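PDB 4JGI: cobalamin-binding protein from Desulfitobacterium hafniense, which binds methylcobalamin between a helical domain and a Rossmann-like domain, and probably serves as the corrinoid carrier of an O-demethylase system. Local coordinates for residues 60-71 / 108-116; 129-137 / 159-169. One frame throughout, in Å; residues are numbered along the deposited sequence.

Contact 1: residues 60-71 / 108-116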
# COMPACT_ATOMS: atom_id res chain seq x y z
N ILE A 60 0.08 -5.10 15.22
CA ILE A 60 -0.50 -5.55 13.94
C ILE A 60 -1.99 -5.19 13.86
O ILE A 60 -2.48 -4.76 12.82
CB ILE A 60 -0.31 -7.09 13.78
CG1 ILE A 60 1.19 -7.30 13.61
CG2 ILE A 60 -1.09 -7.71 12.62
CD1 ILE A 60 1.85 -6.53 12.48
N GLY A 61 -2.74 -5.42 14.94
CA GLY A 61 -4.15 -5.09 14.91
C GLY A 61 -4.41 -3.65 14.49
O GLY A 61 -5.36 -3.36 13.71
N ASP A 62 -3.59 -2.71 14.94
CA ASP A 62 -3.81 -1.32 14.58
C ASP A 62 -3.60 -1.09 13.10
O ASP A 62 -4.27 -0.28 12.52
CB ASP A 62 -2.87 -0.44 15.38
CG ASP A 62 -3.14 -0.58 16.86
OD1 ASP A 62 -4.34 -0.35 17.25
OD2 ASP A 62 -2.28 -1.03 17.64
N LEU A 63 -2.69 -1.86 12.50
CA LEU A 63 -2.54 -1.73 11.08
C LEU A 63 -3.77 -2.28 10.31
O LEU A 63 -4.11 -1.75 9.25
CB LEU A 63 -1.29 -2.38 10.57
CG LEU A 63 0.01 -1.90 11.15
CD1 LEU A 63 1.15 -2.74 10.55
CD2 LEU A 63 0.29 -0.46 10.89
N ILE A 64 -4.34 -3.39 10.78
CA ILE A 64 -5.55 -3.86 10.20
C ILE A 64 -6.65 -2.79 10.29
O ILE A 64 -7.34 -2.45 9.31
CB ILE A 64 -5.95 -5.16 10.90
CG1 ILE A 64 -4.89 -6.23 10.62
CG2 ILE A 64 -7.36 -5.61 10.42
CD1 ILE A 64 -5.08 -7.48 11.41
N PHE A 65 -6.79 -2.23 11.49
CA PHE A 65 -7.77 -1.19 11.75
C PHE A 65 -7.61 0.02 10.84
O PHE A 65 -8.59 0.49 10.27
CB PHE A 65 -7.80 -0.72 13.19
CG PHE A 65 -8.01 -1.80 14.25
CD1 PHE A 65 -8.55 -3.05 14.00
CD2 PHE A 65 -7.61 -1.52 15.53
CE1 PHE A 65 -8.66 -3.97 15.01
CE2 PHE A 65 -7.70 -2.42 16.53
CZ PHE A 65 -8.19 -3.68 16.26
N ALA A 66 -6.35 0.45 10.66
CA ALA A 66 -6.13 1.63 9.90
C ALA A 66 -6.61 1.51 8.50
O ALA A 66 -7.20 2.46 7.93
CB ALA A 66 -4.64 1.98 9.92
N GLY A 67 -6.31 0.37 7.85
CA GLY A 67 -6.79 0.20 6.52
C GLY A 67 -8.31 0.23 6.35
O GLY A 67 -8.86 0.83 5.43
N GLU A 68 -8.98 -0.46 7.28
CA GLU A 68 -10.42 -0.50 7.26
C GLU A 68 -11.03 0.85 7.56
O GLU A 68 -12.01 1.25 6.93
CB GLU A 68 -10.95 -1.53 8.24
CG GLU A 68 -10.44 -2.94 7.97
CD GLU A 68 -10.63 -3.55 6.59
OE1 GLU A 68 -11.51 -3.13 5.85
OE2 GLU A 68 -9.83 -4.42 6.22
N ILE A 69 -10.41 1.59 8.46
CA ILE A 69 -10.89 2.94 8.81
C ILE A 69 -10.70 3.93 7.65
O ILE A 69 -11.60 4.69 7.23
CB ILE A 69 -10.20 3.47 10.08
CG1 ILE A 69 -10.75 2.70 11.32
CG2 ILE A 69 -10.34 4.98 10.29
CD1 ILE A 69 -9.96 2.93 12.57
N LEU A 70 -9.55 3.85 6.98
CA LEU A 70 -9.36 4.72 5.78
C LEU A 70 -10.37 4.36 4.71
O LEU A 70 -10.92 5.21 4.04
CB LEU A 70 -7.93 4.66 5.28
CG LEU A 70 -7.61 5.60 4.12
CD1 LEU A 70 -7.83 7.05 4.55
CD2 LEU A 70 -6.15 5.38 3.69
N GLN A 71 -10.53 3.05 4.43
CA GLN A 71 -11.45 2.68 3.38
C GLN A 71 -12.85 3.17 3.68
O GLN A 71 -13.55 3.57 2.77
CB GLN A 71 -11.43 1.16 3.18
CG GLN A 71 -12.26 0.72 2.00
CD GLN A 71 -11.71 1.24 0.67
OE1 GLN A 71 -10.72 0.78 0.22
NE2 GLN A 71 -12.41 2.18 0.07
N ILE A 108 -2.87 -6.82 4.49
CA ILE A 108 -2.86 -5.52 5.17
C ILE A 108 -2.45 -4.42 4.22
O ILE A 108 -3.13 -3.41 4.08
CB ILE A 108 -1.99 -5.56 6.46
CG1 ILE A 108 -2.58 -6.53 7.45
CG2 ILE A 108 -1.84 -4.19 7.02
CD1 ILE A 108 -1.72 -6.74 8.70
N PHE A 109 -1.39 -4.64 3.47
CA PHE A 109 -0.98 -3.72 2.45
C PHE A 109 -2.01 -3.55 1.36
O PHE A 109 -2.28 -2.40 0.99
CB PHE A 109 0.37 -4.14 1.91
CG PHE A 109 0.83 -3.29 0.75
CD1 PHE A 109 1.32 -1.99 0.97
CD2 PHE A 109 0.73 -3.73 -0.53
CE1 PHE A 109 1.65 -1.16 -0.12
CE2 PHE A 109 1.10 -2.92 -1.58
CZ PHE A 109 1.59 -1.64 -1.39
N ARG A 110 -2.60 -4.62 0.88
CA ARG A 110 -3.62 -4.55 -0.13
C ARG A 110 -4.74 -3.63 0.34
O ARG A 110 -5.22 -2.76 -0.41
CB ARG A 110 -4.17 -5.97 -0.42
CG ARG A 110 -5.27 -5.97 -1.43
CD ARG A 110 -5.90 -7.35 -1.50
NE ARG A 110 -6.55 -7.74 -0.25
CZ ARG A 110 -6.91 -8.98 0.11
NH1 ARG A 110 -6.56 -10.04 -0.59
NH2 ARG A 110 -7.54 -9.16 1.28
N THR A 111 -5.19 -3.78 1.59
CA THR A 111 -6.31 -2.98 2.09
C THR A 111 -5.88 -1.50 2.13
O THR A 111 -6.66 -0.65 1.71
CB THR A 111 -6.75 -3.46 3.46
OG1 THR A 111 -7.11 -4.87 3.34
CG2 THR A 111 -7.89 -2.58 4.00
N MET A 112 -4.70 -1.19 2.63
CA MET A 112 -4.22 0.22 2.71
C MET A 112 -4.07 0.79 1.33
O MET A 112 -4.43 1.93 1.11
CB MET A 112 -2.94 0.33 3.49
CG MET A 112 -3.13 -0.03 4.96
SD MET A 112 -1.47 0.09 5.66
CE MET A 112 -1.83 -0.02 7.40
N ALA A 113 -3.57 0.00 0.39
CA ALA A 113 -3.32 0.52 -0.96
C ALA A 113 -4.62 0.82 -1.69
O ALA A 113 -4.78 1.86 -2.34
CB ALA A 113 -2.49 -0.49 -1.75
N GLU A 114 -5.61 -0.08 -1.56
CA GLU A 114 -6.94 0.09 -2.10
C GLU A 114 -7.61 1.36 -1.50
O GLU A 114 -8.17 2.14 -2.22
CB GLU A 114 -7.80 -1.20 -1.96
CG GLU A 114 -7.34 -2.25 -2.94
CD GLU A 114 -8.20 -3.57 -2.91
OE1 GLU A 114 -8.73 -3.91 -1.81
OE2 GLU A 114 -8.31 -4.27 -3.98
N ALA A 115 -7.48 1.54 -0.21
CA ALA A 115 -8.03 2.69 0.47
C ALA A 115 -7.33 3.98 0.10
O ALA A 115 -7.88 5.05 0.33
CB ALA A 115 -7.95 2.49 1.98
N SER A 116 -6.12 3.90 -0.46
CA SER A 116 -5.32 5.03 -0.84
C SER A 116 -5.42 5.30 -2.31
O SER A 116 -4.65 6.13 -2.79
CB SER A 116 -3.89 4.73 -0.55
OG SER A 116 -3.67 4.61 0.85
O HOH W 1 -5.05 -2.59 6.59
O HOH W 2 -10.02 -5.52 4.09
O HOH W 3 -9.49 -1.20 1.42
O HOH W 4 -10.63 3.72 -2.14
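Met-112 reaches across to Leu-63 and Gly-67, and its path shows how these two helices fit. Its CB starts off to one side of the neighbouring helix. CG, anti to the carbonyl carbon (chi1 -66°), lies 4.0 Å from Gly-67 CA. Beyond CG the chain runs extended through SD, carrying the methyl CE along to Leu-63. There CE sits 3.4 Å from Leu-63 O and also meets Leu-63 CB, with Ala-66 CB a little farther off.

Gly-67 makes the close approach possible. With no side chain on Gly-67, Thr-111 CG2 comes to 3.7 Å from Gly-67 C. The axes come within 8.3 Å at a shallow 26°, with no direct hydrogen bond between the segments. Toward the start of 60-71, Ile-108 CD1 packs 3.7 Å from Ile-64 CG1 and also touches Ile-60 CG2. At the other end, Ala-115 CB lies against Leu-70 CG and the backbone N of Gln-71. The Gln-71 chain bends at chi2 and brings OE1 to 3.3 Å from Ala-115 CA.

Waters bridge the polar atoms. One donates to Gln-71 OE1 and Thr-111 O. Another accepts from Gln-71 NE2 and donates to Glu-114 O; NE2 also bonds Asp-75. A third may link Glu-68 OE2 and Thr-111 OG1, though it sits doubtfully close to the carboxylate. Thr-111 OG1 also bonds back to Asn-107 O.

The contact joins the helical domain to the Rossmann-like domain, and Ile-60, Leu-63, Ile-108 and Phe-109 touch the bound methylcobalamin. Phe-53, Met-46 and Phe-42 of helix 32-54 pack against helix 60-77. Helix 104-115 lies between this layer and the sheet, touching Val-120 of strand 119-122 and Val-203 of helix 199-209.

Contact 2: residues 129-137 / 159-169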
# COMPACT_ATOMS: atom_id res chain seq x y z
N VAL A 129 6.55 -17.06 -10.98
CA VAL A 129 7.17 -15.98 -11.72
C VAL A 129 6.47 -15.68 -13.01
O VAL A 129 6.12 -14.52 -13.35
CB VAL A 129 8.64 -16.27 -11.95
CG1 VAL A 129 9.21 -15.24 -12.87
CG2 VAL A 129 9.41 -16.31 -10.62
N LYS A 130 6.27 -16.73 -13.79
CA LYS A 130 5.70 -16.52 -15.15
C LYS A 130 4.31 -15.88 -15.12
O LYS A 130 3.88 -15.12 -15.93
CB LYS A 130 5.61 -17.81 -15.93
CG LYS A 130 6.91 -18.36 -16.40
CD LYS A 130 6.74 -19.73 -17.05
CE LYS A 130 8.10 -20.28 -17.41
NZ LYS A 130 8.02 -21.74 -17.60
N ILE A 131 3.54 -16.24 -14.10
CA ILE A 131 2.18 -15.64 -13.91
C ILE A 131 2.22 -14.17 -13.51
O ILE A 131 1.44 -13.36 -13.97
CB ILE A 131 1.40 -16.48 -12.88
CG1 ILE A 131 1.28 -17.94 -13.41
CG2 ILE A 131 0.07 -15.82 -12.52
CD1 ILE A 131 0.00 -18.43 -13.76
N ILE A 132 3.13 -13.82 -12.59
CA ILE A 132 3.38 -12.41 -12.31
C ILE A 132 3.79 -11.62 -13.57
O ILE A 132 3.18 -10.59 -13.83
CB ILE A 132 4.42 -12.21 -11.22
CG1 ILE A 132 4.05 -12.99 -9.88
CG2 ILE A 132 4.72 -10.72 -10.97
CD1 ILE A 132 5.09 -12.94 -8.81
N VAL A 133 4.78 -12.15 -14.29
CA VAL A 133 5.21 -11.45 -15.49
C VAL A 133 4.10 -11.32 -16.53
O VAL A 133 3.89 -10.21 -17.13
CB VAL A 133 6.46 -12.12 -16.09
CG1 VAL A 133 6.80 -11.51 -17.48
CG2 VAL A 133 7.58 -12.05 -15.15
N ASP A 134 3.30 -12.37 -16.75
CA ASP A 134 2.16 -12.26 -17.65
C ASP A 134 1.13 -11.21 -17.24
O ASP A 134 0.62 -10.42 -18.06
CB ASP A 134 1.54 -13.64 -17.91
CG ASP A 134 2.49 -14.55 -18.83
OD1 ASP A 134 3.52 -14.06 -19.41
OD2 ASP A 134 2.28 -15.77 -18.95
N LYS A 135 0.91 -11.06 -15.92
CA LYS A 135 -0.00 -10.07 -15.46
C LYS A 135 0.53 -8.63 -15.70
O LYS A 135 -0.19 -7.75 -16.02
CB LYS A 135 -0.31 -10.26 -13.98
CG LYS A 135 -1.51 -9.44 -13.51
CD LYS A 135 -2.84 -9.92 -14.14
CE LYS A 135 -4.04 -9.32 -13.49
NZ LYS A 135 -5.23 -10.00 -14.13
N VAL A 136 1.83 -8.46 -15.54
CA VAL A 136 2.47 -7.15 -15.79
C VAL A 136 2.33 -6.81 -17.27
O VAL A 136 1.97 -5.68 -17.60
CB VAL A 136 3.92 -7.19 -15.35
CG1 VAL A 136 4.68 -5.96 -15.84
CG2 VAL A 136 4.09 -7.34 -13.87
N LYS A 137 2.54 -7.78 -18.15
CA LYS A 137 2.30 -7.51 -19.57
C LYS A 137 0.87 -7.10 -19.89
O LYS A 137 0.63 -6.28 -20.77
CB LYS A 137 2.65 -8.74 -20.45
CG LYS A 137 4.09 -9.13 -20.45
CD LYS A 137 4.29 -10.41 -21.21
CE LYS A 137 5.78 -10.72 -21.25
NZ LYS A 137 6.18 -11.74 -22.25
N GLU A 159 14.22 -13.84 -8.98
CA GLU A 159 13.84 -14.36 -10.26
C GLU A 159 12.77 -13.58 -11.02
O GLU A 159 12.79 -13.42 -12.26
CB GLU A 159 13.39 -15.80 -10.13
CG GLU A 159 14.52 -16.70 -9.64
CD GLU A 159 14.03 -18.06 -9.16
OE1 GLU A 159 12.78 -18.27 -9.08
OE2 GLU A 159 14.90 -18.93 -8.88
N THR A 160 11.79 -13.05 -10.26
CA THR A 160 10.73 -12.22 -10.85
C THR A 160 11.32 -10.91 -11.43
O THR A 160 11.02 -10.53 -12.58
CB THR A 160 9.69 -11.85 -9.80
OG1 THR A 160 9.13 -13.05 -9.27
CG2 THR A 160 8.59 -11.02 -10.38
N VAL A 161 12.20 -10.27 -10.69
CA VAL A 161 12.86 -9.03 -11.19
C VAL A 161 13.70 -9.33 -12.42
O VAL A 161 13.61 -8.60 -13.40
CB VAL A 161 13.71 -8.38 -10.10
CG1 VAL A 161 14.54 -7.23 -10.66
CG2 VAL A 161 12.76 -7.90 -9.01
N ASP A 162 14.39 -10.45 -12.37
CA ASP A 162 15.28 -10.84 -13.50
C ASP A 162 14.41 -11.10 -14.75
O ASP A 162 14.75 -10.74 -15.91
CB ASP A 162 16.07 -12.05 -13.18
CG ASP A 162 17.20 -11.75 -12.21
OD1 ASP A 162 17.49 -10.54 -11.99
OD2 ASP A 162 17.87 -12.73 -11.70
N ALA A 163 13.27 -11.76 -14.57
CA ALA A 163 12.33 -11.99 -15.67
C ALA A 163 11.74 -10.71 -16.25
O ALA A 163 11.57 -10.58 -17.41
CB ALA A 163 11.23 -12.91 -15.25
N LEU A 164 11.45 -9.74 -15.40
CA LEU A 164 10.96 -8.45 -15.87
C LEU A 164 12.04 -7.74 -16.67
O LEU A 164 11.71 -7.06 -17.68
CB LEU A 164 10.48 -7.59 -14.71
CG LEU A 164 9.23 -8.17 -13.98
CD1 LEU A 164 9.07 -7.35 -12.69
CD2 LEU A 164 8.01 -8.07 -14.86
N LYS A 165 13.28 -7.86 -16.25
CA LYS A 165 14.42 -7.30 -16.99
C LYS A 165 14.53 -8.00 -18.38
O LYS A 165 14.66 -7.29 -19.43
CB LYS A 165 15.76 -7.43 -16.19
CG LYS A 165 15.95 -6.45 -15.05
CD LYS A 165 17.31 -6.62 -14.28
CE LYS A 165 17.22 -6.15 -12.76
NZ LYS A 165 18.17 -6.48 -11.51
N ALA A 166 14.41 -9.31 -18.42
CA ALA A 166 14.52 -10.04 -19.69
C ALA A 166 13.44 -9.69 -20.70
O ALA A 166 13.67 -9.68 -21.91
CB ALA A 166 14.53 -11.52 -19.41
N GLU A 167 12.26 -9.35 -20.20
CA GLU A 167 11.13 -9.02 -21.02
C GLU A 167 11.10 -7.55 -21.36
O GLU A 167 10.15 -7.16 -21.99
CB GLU A 167 9.82 -9.41 -20.29
CG GLU A 167 9.71 -10.90 -20.06
CD GLU A 167 9.87 -11.72 -21.37
OE1 GLU A 167 9.33 -11.34 -22.45
OE2 GLU A 167 10.64 -12.72 -21.39
N GLY A 168 12.07 -6.74 -20.91
CA GLY A 168 12.03 -5.29 -21.23
C GLY A 168 10.96 -4.47 -20.51
O GLY A 168 10.56 -3.41 -20.94
N LEU A 169 10.47 -5.04 -19.43
CA LEU A 169 9.43 -4.39 -18.60
C LEU A 169 9.93 -3.65 -17.34
O LEU A 169 9.22 -2.76 -16.81
CB LEU A 169 8.37 -5.41 -18.19
CG LEU A 169 7.73 -6.19 -19.35
CD1 LEU A 169 6.99 -7.38 -18.75
CD2 LEU A 169 6.76 -5.26 -20.07
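Lys-137 and Glu-167 form the salt bridge between these segments. The lysine chain is extended beyond CG and brings NZ to 3.2 Å from Glu-167 OE1. The ammonium meets this oxygen from above the carboxylate plane, 59° out of it. Glu-167 bends at chi2, and its CG packs against Val-133 CG1. Both residues are exposed, so solvent probably weakens the pair.

At the other end, Thr-160 OG1 touches Val-129 CG2 at 3.5 Å, but its hydrogen bond goes to Ser-156 O, one turn back in its own helix. The hydroxyl is thus satisfied within its helix while it packs against valine. Thr-160 CG2 meets Ile-132 CG2.

Helices 129-139 and 151-166 are neighbours on one face of the parallel sheet of the Rossmann-like cobalamin-binding domain. Strand 143-147 runs between them in sequence, giving a beta-alpha-beta-alpha order along the chain. Ile-132, Val-136 and Thr-160 all touch this strand. The axes diverge by 44° and approach to 9.5 Å.

Apolar side chains fill the middle. Val-133 CG2 lies 3.8 Å from Ala-163 CB and also meets Leu-164 CD2. Val-136 CG1 reaches both Leu-164 CD2 and Leu-169 CD1.

A Schellman motif closes helix 151-166. Gly-168 has positive phi (72°), and its N bonds Lys-165 O at 3.0 Å. Leu-169 N bonds Leu-164 O at 2.9 Å. These two bonds satisfy backbone carbonyls of the last turn and turn the chain, leaving Leu-169 CD1 3.8 Å from Lys-137 CG.

The two contacts share no helix, and their centres are about 28 Å apart. Contact 1 lies near the centre of the molecule and joins two domains; contact 2 lies towards the periphery, within the Rossmann-like domain alone. Both are partly buried. Contact 1 borders the cofactor, whereas the Ile-132 side chain of contact 2 is about 11 Å from it. Gly-67 allows a closer approach in contact 1, and its axes also cross at a shallower angle; waters join the polar atoms between the helices. In contact 2 valine and leucine side chains fill the wider gap, and a direct salt bridge joins two exposed side chains.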